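PDB 3E57: nudix hydrolase domain-containing protein from Thermotoga maritima, which is of unknown function but probably acts as a Nudix hydrolase, a family whose members split nucleoside diphosphates linked to other groups. Local coordinates for residues E16-V21 with D58-D63; I144-T149 with S196-A201. One frame throughout, in Å; residues are numbered along the deposited sequence.

Contact 1: E16-V21 with D58-D63; sequences ERILVV and DEAEYD
Ile18 and Val20, two positions apart on one strand, both turn a methyl toward Ala60, and following Ile18 outward tells most of the story. Ile18 CB is 6.8 Å from Ala60 CB and makes no contact with residues 58-63. CG1 stands between the backbone N and the carbonyl carbon (chi1 51°), still short of the loop. A further turn, chi2 78°, swings CD1 along the strand toward Val20, and this tip reaches Ala60: Ile18 CD1 lies 4.4 Å from Ala60 CB. The same CD1 is 3.5 Å from Val20 CG1, a close methyl-methyl approach within the strand. Val20 CG1 also lies 4.4 Å from Ala60 CB, so the alanine methyl faces a pair of methyls across a loose, purely apolar contact. Ala60 opens a type I turn, closed by Asp63 N bonding to Ala60 O at 3.2 Å, and Asp63 OD1 bonds on to Thr65. Gln68 touches all three apolar side chains. Strand 17-22 pairs antiparallel with both 53-56 and 66-77, and the connection between those two carries Ala60 against it: a crossover loop packed on the intervening strand of a mixed sheet.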
ATOM      1  N   GLU B  16      23.529  -8.710 -19.213  1.00 45.33           N
ATOM      2  CA  GLU B  16      22.700  -7.590 -18.688  1.00 44.95           C
ATOM      3  C   GLU B  16      22.921  -7.392 -17.180  1.00 44.44           C
ATOM      4  O   GLU B  16      22.314  -8.085 -16.358  1.00 44.86           O
ATOM      5  CB  GLU B  16      21.219  -7.857 -18.988  1.00 45.22           C
ATOM      6  CG  GLU B  16      20.263  -6.736 -18.564  1.00 45.82           C
ATOM      7  CD  GLU B  16      18.799  -7.063 -18.817  1.00 46.63           C
ATOM      8  OE1 GLU B  16      18.501  -8.197 -19.249  1.00 49.35           O
ATOM      9  OE2 GLU B  16      17.940  -6.183 -18.573  1.00 50.04           O
ATOM     10  N   ARG B  17      23.796  -6.451 -16.824  1.00 43.52           N
ATOM     11  CA  ARG B  17      23.961  -6.034 -15.429  1.00 42.82           C
ATOM     12  C   ARG B  17      23.004  -4.879 -15.153  1.00 41.87           C
ATOM     13  O   ARG B  17      22.971  -3.905 -15.910  1.00 41.67           O
ATOM     14  CB  ARG B  17      25.395  -5.595 -15.140  1.00 43.02           C
ATOM     15  CG  ARG B  17      26.424  -6.726 -15.238  1.00 44.01           C
ATOM     16  CD  ARG B  17      27.258  -6.839 -13.964  1.00 45.14           C
ATOM     17  NE  ARG B  17      28.018  -5.621 -13.689  1.00 45.54           N
ATOM     18  CZ  ARG B  17      28.534  -5.306 -12.502  1.00 46.23           C
ATOM     19  NH1 ARG B  17      28.397  -6.115 -11.456  1.00 47.10           N
ATOM     20  NH2 ARG B  17      29.203  -4.169 -12.356  1.00 46.05           N
ATOM     21  N   ILE B  18      22.252  -4.973 -14.061  1.00 40.96           N
ATOM     22  CA  ILE B  18      21.147  -4.035 -13.812  1.00 40.15           C
ATOM     23  C   ILE B  18      21.200  -3.351 -12.445  1.00 39.51           C
ATOM     24  O   ILE B  18      21.827  -3.856 -11.518  1.00 39.59           O
ATOM     25  CB  ILE B  18      19.761  -4.704 -14.038  1.00 40.03           C
ATOM     26  CG1 ILE B  18      19.620  -6.037 -13.286  1.00 39.78           C
ATOM     27  CG2 ILE B  18      19.530  -4.933 -15.520  1.00 39.72           C
ATOM     28  CD1 ILE B  18      19.337  -5.915 -11.818  1.00 40.07           C
ATOM     29  N   LEU B  19      20.539  -2.193 -12.340  1.00 38.52           N
ATOM     30  CA  LEU B  19      20.589  -1.364 -11.136  1.00 37.96           C
ATOM     31  C   LEU B  19      19.827  -2.006  -9.979  1.00 37.37           C
ATOM     32  O   LEU B  19      18.656  -2.398 -10.116  1.00 36.97           O
ATOM     33  CB  LEU B  19      20.025   0.042 -11.409  1.00 37.91           C
ATOM     34  CG  LEU B  19      20.048   1.079 -10.273  1.00 37.96           C
ATOM     35  CD1 LEU B  19      21.478   1.404  -9.853  1.00 36.73           C
ATOM     36  CD2 LEU B  19      19.315   2.346 -10.687  1.00 37.36           C
ATOM     37  N   VAL B  20      20.504  -2.088  -8.838  1.00 36.93           N
ATOM     38  CA  VAL B  20      19.931  -2.635  -7.618  1.00 36.61           C
ATOM     39  C   VAL B  20      20.318  -1.777  -6.421  1.00 36.31           C
ATOM     40  O   VAL B  20      21.225  -0.960  -6.509  1.00 35.70           O
ATOM     41  CB  VAL B  20      20.398  -4.091  -7.390  1.00 36.54           C
ATOM     42  CG1 VAL B  20      19.902  -4.983  -8.510  1.00 36.00           C
ATOM     43  CG2 VAL B  20      21.940  -4.176  -7.279  1.00 36.82           C
ATOM     44  N   VAL B  21      19.596  -1.949  -5.317  1.00 36.07           N
ATOM     45  CA  VAL B  21      20.010  -1.433  -4.016  1.00 36.42           C
ATOM     46  C   VAL B  21      19.876  -2.549  -2.991  1.00 36.65           C
ATOM     47  O   VAL B  21      19.101  -3.476  -3.185  1.00 36.37           O
ATOM     48  CB  VAL B  21      19.171  -0.222  -3.557  1.00 35.98           C
ATOM     49  CG1 VAL B  21      19.394   0.961  -4.470  1.00 35.12           C
ATOM     50  CG2 VAL B  21      17.687  -0.583  -3.484  1.00 36.38           C
ATOM     51  N   ASP B  58      20.076 -12.285 -13.635  1.00 55.80           N
ATOM     52  CA  ASP B  58      19.743 -13.655 -13.238  1.00 56.41           C
ATOM     53  C   ASP B  58      20.086 -13.947 -11.776  1.00 56.92           C
ATOM     54  O   ASP B  58      19.446 -14.786 -11.139  1.00 57.12           O
ATOM     55  CB  ASP B  58      20.467 -14.657 -14.142  1.00 56.70           C
ATOM     56  CG  ASP B  58      19.962 -14.625 -15.576  1.00 57.66           C
ATOM     57  OD1 ASP B  58      18.737 -14.465 -15.775  1.00 58.93           O
ATOM     58  OD2 ASP B  58      20.791 -14.774 -16.506  1.00 59.32           O
ATOM     59  N   GLU B  59      21.092 -13.251 -11.254  1.00 57.40           N
ATOM     60  CA  GLU B  59      21.566 -13.457  -9.887  1.00 57.78           C
ATOM     61  C   GLU B  59      20.890 -12.519  -8.870  1.00 58.19           C
ATOM     62  O   GLU B  59      21.137 -12.627  -7.662  1.00 58.45           O
ATOM     63  CB  GLU B  59      23.092 -13.299  -9.849  1.00 57.96           C
ATOM     64  CG  GLU B  59      23.817 -14.232 -10.835  1.00 58.07           C
ATOM     65  CD  GLU B  59      25.301 -13.935 -10.976  1.00 58.13           C
ATOM     66  OE1 GLU B  59      25.944 -13.558  -9.973  1.00 58.39           O
ATOM     67  OE2 GLU B  59      25.828 -14.093 -12.098  1.00 58.22           O
ATOM     68  N   ALA B  60      20.043 -11.610  -9.359  1.00 58.26           N
ATOM     69  CA  ALA B  60      19.228 -10.749  -8.494  1.00 58.43           C
ATOM     70  C   ALA B  60      17.808 -11.306  -8.313  1.00 58.64           C
ATOM     71  O   ALA B  60      17.160 -11.047  -7.296  1.00 58.73           O
ATOM     72  CB  ALA B  60      19.182  -9.334  -9.053  1.00 58.36           C
ATOM     73  N   GLU B  61      17.339 -12.073  -9.299  1.00 58.95           N
ATOM     74  CA  GLU B  61      16.020 -12.735  -9.260  1.00 58.89           C
ATOM     75  C   GLU B  61      15.830 -13.661  -8.041  1.00 58.89           C
ATOM     76  O   GLU B  61      14.706 -13.816  -7.545  1.00 59.15           O
ATOM     77  CB  GLU B  61      15.795 -13.502 -10.583  1.00 59.17           C
ATOM     78  CG  GLU B  61      14.744 -14.635 -10.582  1.00 59.85           C
ATOM     79  CD  GLU B  61      13.299 -14.138 -10.631  1.00 61.94           C
ATOM     80  OE1 GLU B  61      12.489 -14.744 -11.374  1.00 62.76           O
ATOM     81  OE2 GLU B  61      12.971 -13.150  -9.933  1.00 63.21           O
ATOM     82  N   TYR B  62      16.923 -14.261  -7.569  1.00 58.62           N
ATOM     83  CA  TYR B  62      16.896 -15.208  -6.444  1.00 58.22           C
ATOM     84  C   TYR B  62      17.416 -14.603  -5.131  1.00 57.71           C
ATOM     85  O   TYR B  62      17.915 -15.332  -4.266  1.00 57.88           O
ATOM     86  CB  TYR B  62      17.747 -16.443  -6.788  1.00 58.88           C
ATOM     87  CG  TYR B  62      17.040 -17.498  -7.613  1.00 59.60           C
ATOM     88  CD1 TYR B  62      16.586 -18.678  -7.024  1.00 60.03           C
ATOM     89  CD2 TYR B  62      16.845 -17.329  -8.985  1.00 60.06           C
ATOM     90  CE1 TYR B  62      15.946 -19.660  -7.777  1.00 60.03           C
ATOM     91  CE2 TYR B  62      16.203 -18.304  -9.745  1.00 60.03           C
ATOM     92  CZ  TYR B  62      15.758 -19.469  -9.135  1.00 59.92           C
ATOM     93  OH  TYR B  62      15.129 -20.441  -9.880  1.00 59.86           O
ATOM     94  N   ASP B  63      17.304 -13.287  -4.965  1.00 56.60           N
ATOM     95  CA  ASP B  63      17.939 -12.632  -3.821  1.00 55.82           C
ATOM     96  C   ASP B  63      17.093 -11.498  -3.245  1.00 54.98           C
ATOM     97  O   ASP B  63      16.953 -10.443  -3.871  1.00 54.96           O
ATOM     98  CB  ASP B  63      19.326 -12.109  -4.225  1.00 55.93           C
ATOM     99  CG  ASP B  63      20.173 -11.682  -3.031  1.00 56.37           C
ATOM    100  OD1 ASP B  63      19.843 -12.051  -1.881  1.00 56.60           O
ATOM    101  OD2 ASP B  63      21.185 -10.979  -3.245  1.00 56.53           O
TER

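Contact 2: I144-T149 with S196-A201; sequences INSSTT and SKISAA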
ATOM      1  N   ILE B 144       6.894   2.115  -5.123  1.00 23.95           N
ATOM      2  CA  ILE B 144       6.039   0.947  -4.915  1.00 24.57           C
ATOM      3  C   ILE B 144       6.858  -0.188  -4.339  1.00 25.14           C
ATOM      4  O   ILE B 144       7.841  -0.634  -4.951  1.00 25.22           O
ATOM      5  CB  ILE B 144       5.419   0.425  -6.216  1.00 23.92           C
ATOM      6  CG1 ILE B 144       4.645   1.525  -6.944  1.00 24.64           C
ATOM      7  CG2 ILE B 144       4.547  -0.795  -5.901  1.00 24.27           C
ATOM      8  CD1 ILE B 144       4.119   1.094  -8.330  1.00 24.88           C
ATOM      9  N   ASN B 145       6.437  -0.676  -3.179  1.00 25.98           N
ATOM     10  CA  ASN B 145       7.112  -1.767  -2.509  1.00 26.67           C
ATOM     11  C   ASN B 145       6.052  -2.711  -2.010  1.00 27.24           C
ATOM     12  O   ASN B 145       5.342  -2.406  -1.054  1.00 27.21           O
ATOM     13  CB  ASN B 145       7.956  -1.240  -1.340  1.00 26.86           C
ATOM     14  CG  ASN B 145       8.777  -2.322  -0.667  1.00 27.45           C
ATOM     15  OD1 ASN B 145       9.436  -3.114  -1.332  1.00 31.89           O
ATOM     16  ND2 ASN B 145       8.750  -2.353   0.661  1.00 28.54           N
ATOM     17  N   SER B 146       5.891  -3.839  -2.691  1.00 28.04           N
ATOM     18  CA  SER B 146       4.882  -4.815  -2.291  1.00 28.73           C
ATOM     19  C   SER B 146       5.523  -6.172  -2.181  1.00 29.82           C
ATOM     20  O   SER B 146       6.478  -6.472  -2.893  1.00 29.79           O
ATOM     21  CB  SER B 146       3.751  -4.880  -3.302  1.00 29.33           C
ATOM     22  OG  SER B 146       4.273  -5.223  -4.558  1.00 31.55           O
ATOM     23  N   SER B 147       4.988  -6.993  -1.289  1.00 30.88           N
ATOM     24  CA  SER B 147       5.630  -8.234  -0.939  1.00 31.81           C
ATOM     25  C   SER B 147       4.746  -9.429  -1.264  1.00 32.56           C
ATOM     26  O   SER B 147       5.006 -10.525  -0.779  1.00 32.91           O
ATOM     27  CB  SER B 147       5.970  -8.234   0.550  1.00 31.69           C
ATOM     28  OG  SER B 147       4.791  -8.183   1.331  1.00 29.55           O
ATOM     29  N   THR B 148       3.726  -9.236  -2.097  1.00 33.50           N
ATOM     30  CA  THR B 148       2.729 -10.292  -2.320  1.00 34.57           C
ATOM     31  C   THR B 148       3.145 -11.393  -3.320  1.00 35.40           C
ATOM     32  O   THR B 148       2.448 -12.401  -3.447  1.00 35.57           O
ATOM     33  CB  THR B 148       1.359  -9.709  -2.722  1.00 34.85           C
ATOM     34  OG1 THR B 148       1.511  -8.812  -3.824  1.00 36.24           O
ATOM     35  CG2 THR B 148       0.747  -8.953  -1.549  1.00 35.29           C
ATOM     36  N   THR B 149       4.270 -11.216  -4.018  1.00 35.94           N
ATOM     37  CA  THR B 149       4.757 -12.239  -4.961  1.00 36.38           C
ATOM     38  C   THR B 149       6.266 -12.339  -4.913  1.00 36.91           C
ATOM     39  O   THR B 149       6.937 -11.447  -4.379  1.00 37.10           O
ATOM     40  CB  THR B 149       4.289 -11.973  -6.428  1.00 36.41           C
ATOM     41  OG1 THR B 149       4.890 -10.776  -6.947  1.00 36.74           O
ATOM     42  CG2 THR B 149       2.755 -11.847  -6.506  1.00 36.78           C
ATOM     43  N   SER B 196      -0.011  -2.824 -11.035  1.00 20.88           N
ATOM     44  CA  SER B 196      -1.078  -2.186 -11.818  1.00 21.17           C
ATOM     45  C   SER B 196      -2.224  -1.723 -10.918  1.00 20.60           C
ATOM     46  O   SER B 196      -2.710  -0.597 -11.027  1.00 19.64           O
ATOM     47  CB  SER B 196      -1.581  -3.133 -12.916  1.00 21.30           C
ATOM     48  OG  SER B 196      -0.584  -3.283 -13.927  1.00 24.00           O
ATOM     49  N   LYS B 197      -2.662  -2.597 -10.017  1.00 21.35           N
ATOM     50  CA  LYS B 197      -3.741  -2.279  -9.104  1.00 21.42           C
ATOM     51  C   LYS B 197      -3.337  -1.132  -8.162  1.00 21.31           C
ATOM     52  O   LYS B 197      -4.128  -0.216  -7.875  1.00 21.24           O
ATOM     53  CB  LYS B 197      -4.095  -3.518  -8.288  1.00 22.43           C
ATOM     54  CG  LYS B 197      -5.413  -3.454  -7.586  1.00 23.15           C
ATOM     55  CD  LYS B 197      -5.697  -4.778  -6.907  1.00 24.71           C
ATOM     56  CE  LYS B 197      -7.116  -4.788  -6.370  1.00 27.74           C
ATOM     57  NZ  LYS B 197      -8.141  -5.002  -7.462  1.00 31.26           N
ATOM     58  N   ILE B 198      -2.109  -1.189  -7.675  1.00 20.68           N
ATOM     59  CA  ILE B 198      -1.639  -0.170  -6.731  1.00 21.15           C
ATOM     60  C   ILE B 198      -1.581   1.169  -7.434  1.00 20.90           C
ATOM     61  O   ILE B 198      -2.045   2.178  -6.900  1.00 22.36           O
ATOM     62  CB  ILE B 198      -0.249  -0.511  -6.171  1.00 21.29           C
ATOM     63  CG1 ILE B 198      -0.314  -1.743  -5.251  1.00 21.32           C
ATOM     64  CG2 ILE B 198       0.303   0.686  -5.382  1.00 21.51           C
ATOM     65  CD1 ILE B 198       1.034  -2.376  -4.976  1.00 21.60           C
ATOM     66  N   SER B 199      -1.016   1.163  -8.633  1.00 21.09           N
ATOM     67  CA  SER B 199      -0.834   2.370  -9.424  1.00 21.67           C
ATOM     68  C   SER B 199      -2.175   3.004  -9.785  1.00 20.99           C
ATOM     69  O   SER B 199      -2.303   4.214  -9.728  1.00 21.28           O
ATOM     70  CB  SER B 199      -0.019   2.072 -10.677  1.00 22.38           C
ATOM     71  OG  SER B 199       1.324   1.706 -10.348  1.00 24.28           O
ATOM     72  N   ALA B 200      -3.167   2.191 -10.156  1.00 21.17           N
ATOM     73  CA  ALA B 200      -4.524   2.690 -10.400  1.00 20.94           C
ATOM     74  C   ALA B 200      -5.081   3.430  -9.173  1.00 20.93           C
ATOM     75  O   ALA B 200      -5.640   4.511  -9.289  1.00 21.41           O
ATOM     76  CB  ALA B 200      -5.457   1.563 -10.808  1.00 21.25           C
ATOM     77  N   ALA B 201      -4.920   2.858  -7.993  1.00 21.43           N
ATOM     78  CA  ALA B 201      -5.385   3.499  -6.784  1.00 21.88           C
ATOM     79  C   ALA B 201      -4.692   4.858  -6.574  1.00 22.30           C
ATOM     80  O   ALA B 201      -5.346   5.844  -6.233  1.00 22.86           O
ATOM     81  CB  ALA B 201      -5.194   2.567  -5.569  1.00 22.04           C
TER
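Ser199 OG meets two quite different neighbours: it hydrogen-bonds to Trp195 O, one turn back in its own helix, and takes the Ile144 CD1 methyl at 3.5 Å. The polar end of this buried serine is therefore satisfied inside helix 194-206, and what it offers strand 131-145 is a small surface to pack on. No hydrogen bond joins the two segments.

Ile144 divides its work between its branches. CG1 lies beside the backbone N, and the extended chi2 of 174° carries CD1 out to Ser199. CG2 takes the other direction and lies 4.0 Å from Ile198 CD1, the two isoleucines sliding past each other head to foot. Ile198 CD1 has a second partner in Ser146 CB, at 4.1 Å; Ile144 and Ser146 are two residues apart, so this one methyl rests against both of them. Ser146 OG has a weak hydrogen bond to Trp195 NE1, so Trp195 reaches both segments, through its carbonyl and through its indole.

Around these side chains, Tyr72 of strand 66-77 touches Ile144 and Ser199, while the backbone of Ile144 bonds to Gly157. Beyond them lies the dimer interface: Thr148 packs on Ala201 of the second subunit, and Ala201 on Thr148 of that subunit. The contact sets the C-terminal helix against the end of a long sheet strand and the loop leaving it, as expected for the alpha/beta/alpha sandwich of the Nudix fold, in which helices pack against a central mixed sheet.

From the N terminus, the chain leaves strand 17-22, passes two helices and two short strands, and comes back at residues 58-63, where contact 1 closes its loop of 36 intervening residues. It then lays down strands 66-77, 80-85, 103-104 and 131-145, with helix 115-130 along the way, before contact 2 opens at residues 144-149 and closes on helix 194-206 after 46 intervening residues. The two loops follow in series, neither enclosing nor crossing the other. The centres of contacts 1 and 2 lie about 20 Å apart, their nearest atoms about 8 Å. One sheet joins them: contact 1 ties a loop to its N-terminal strand, contact 2 the C-terminal helix to strand 131-145, beside the dimer interface.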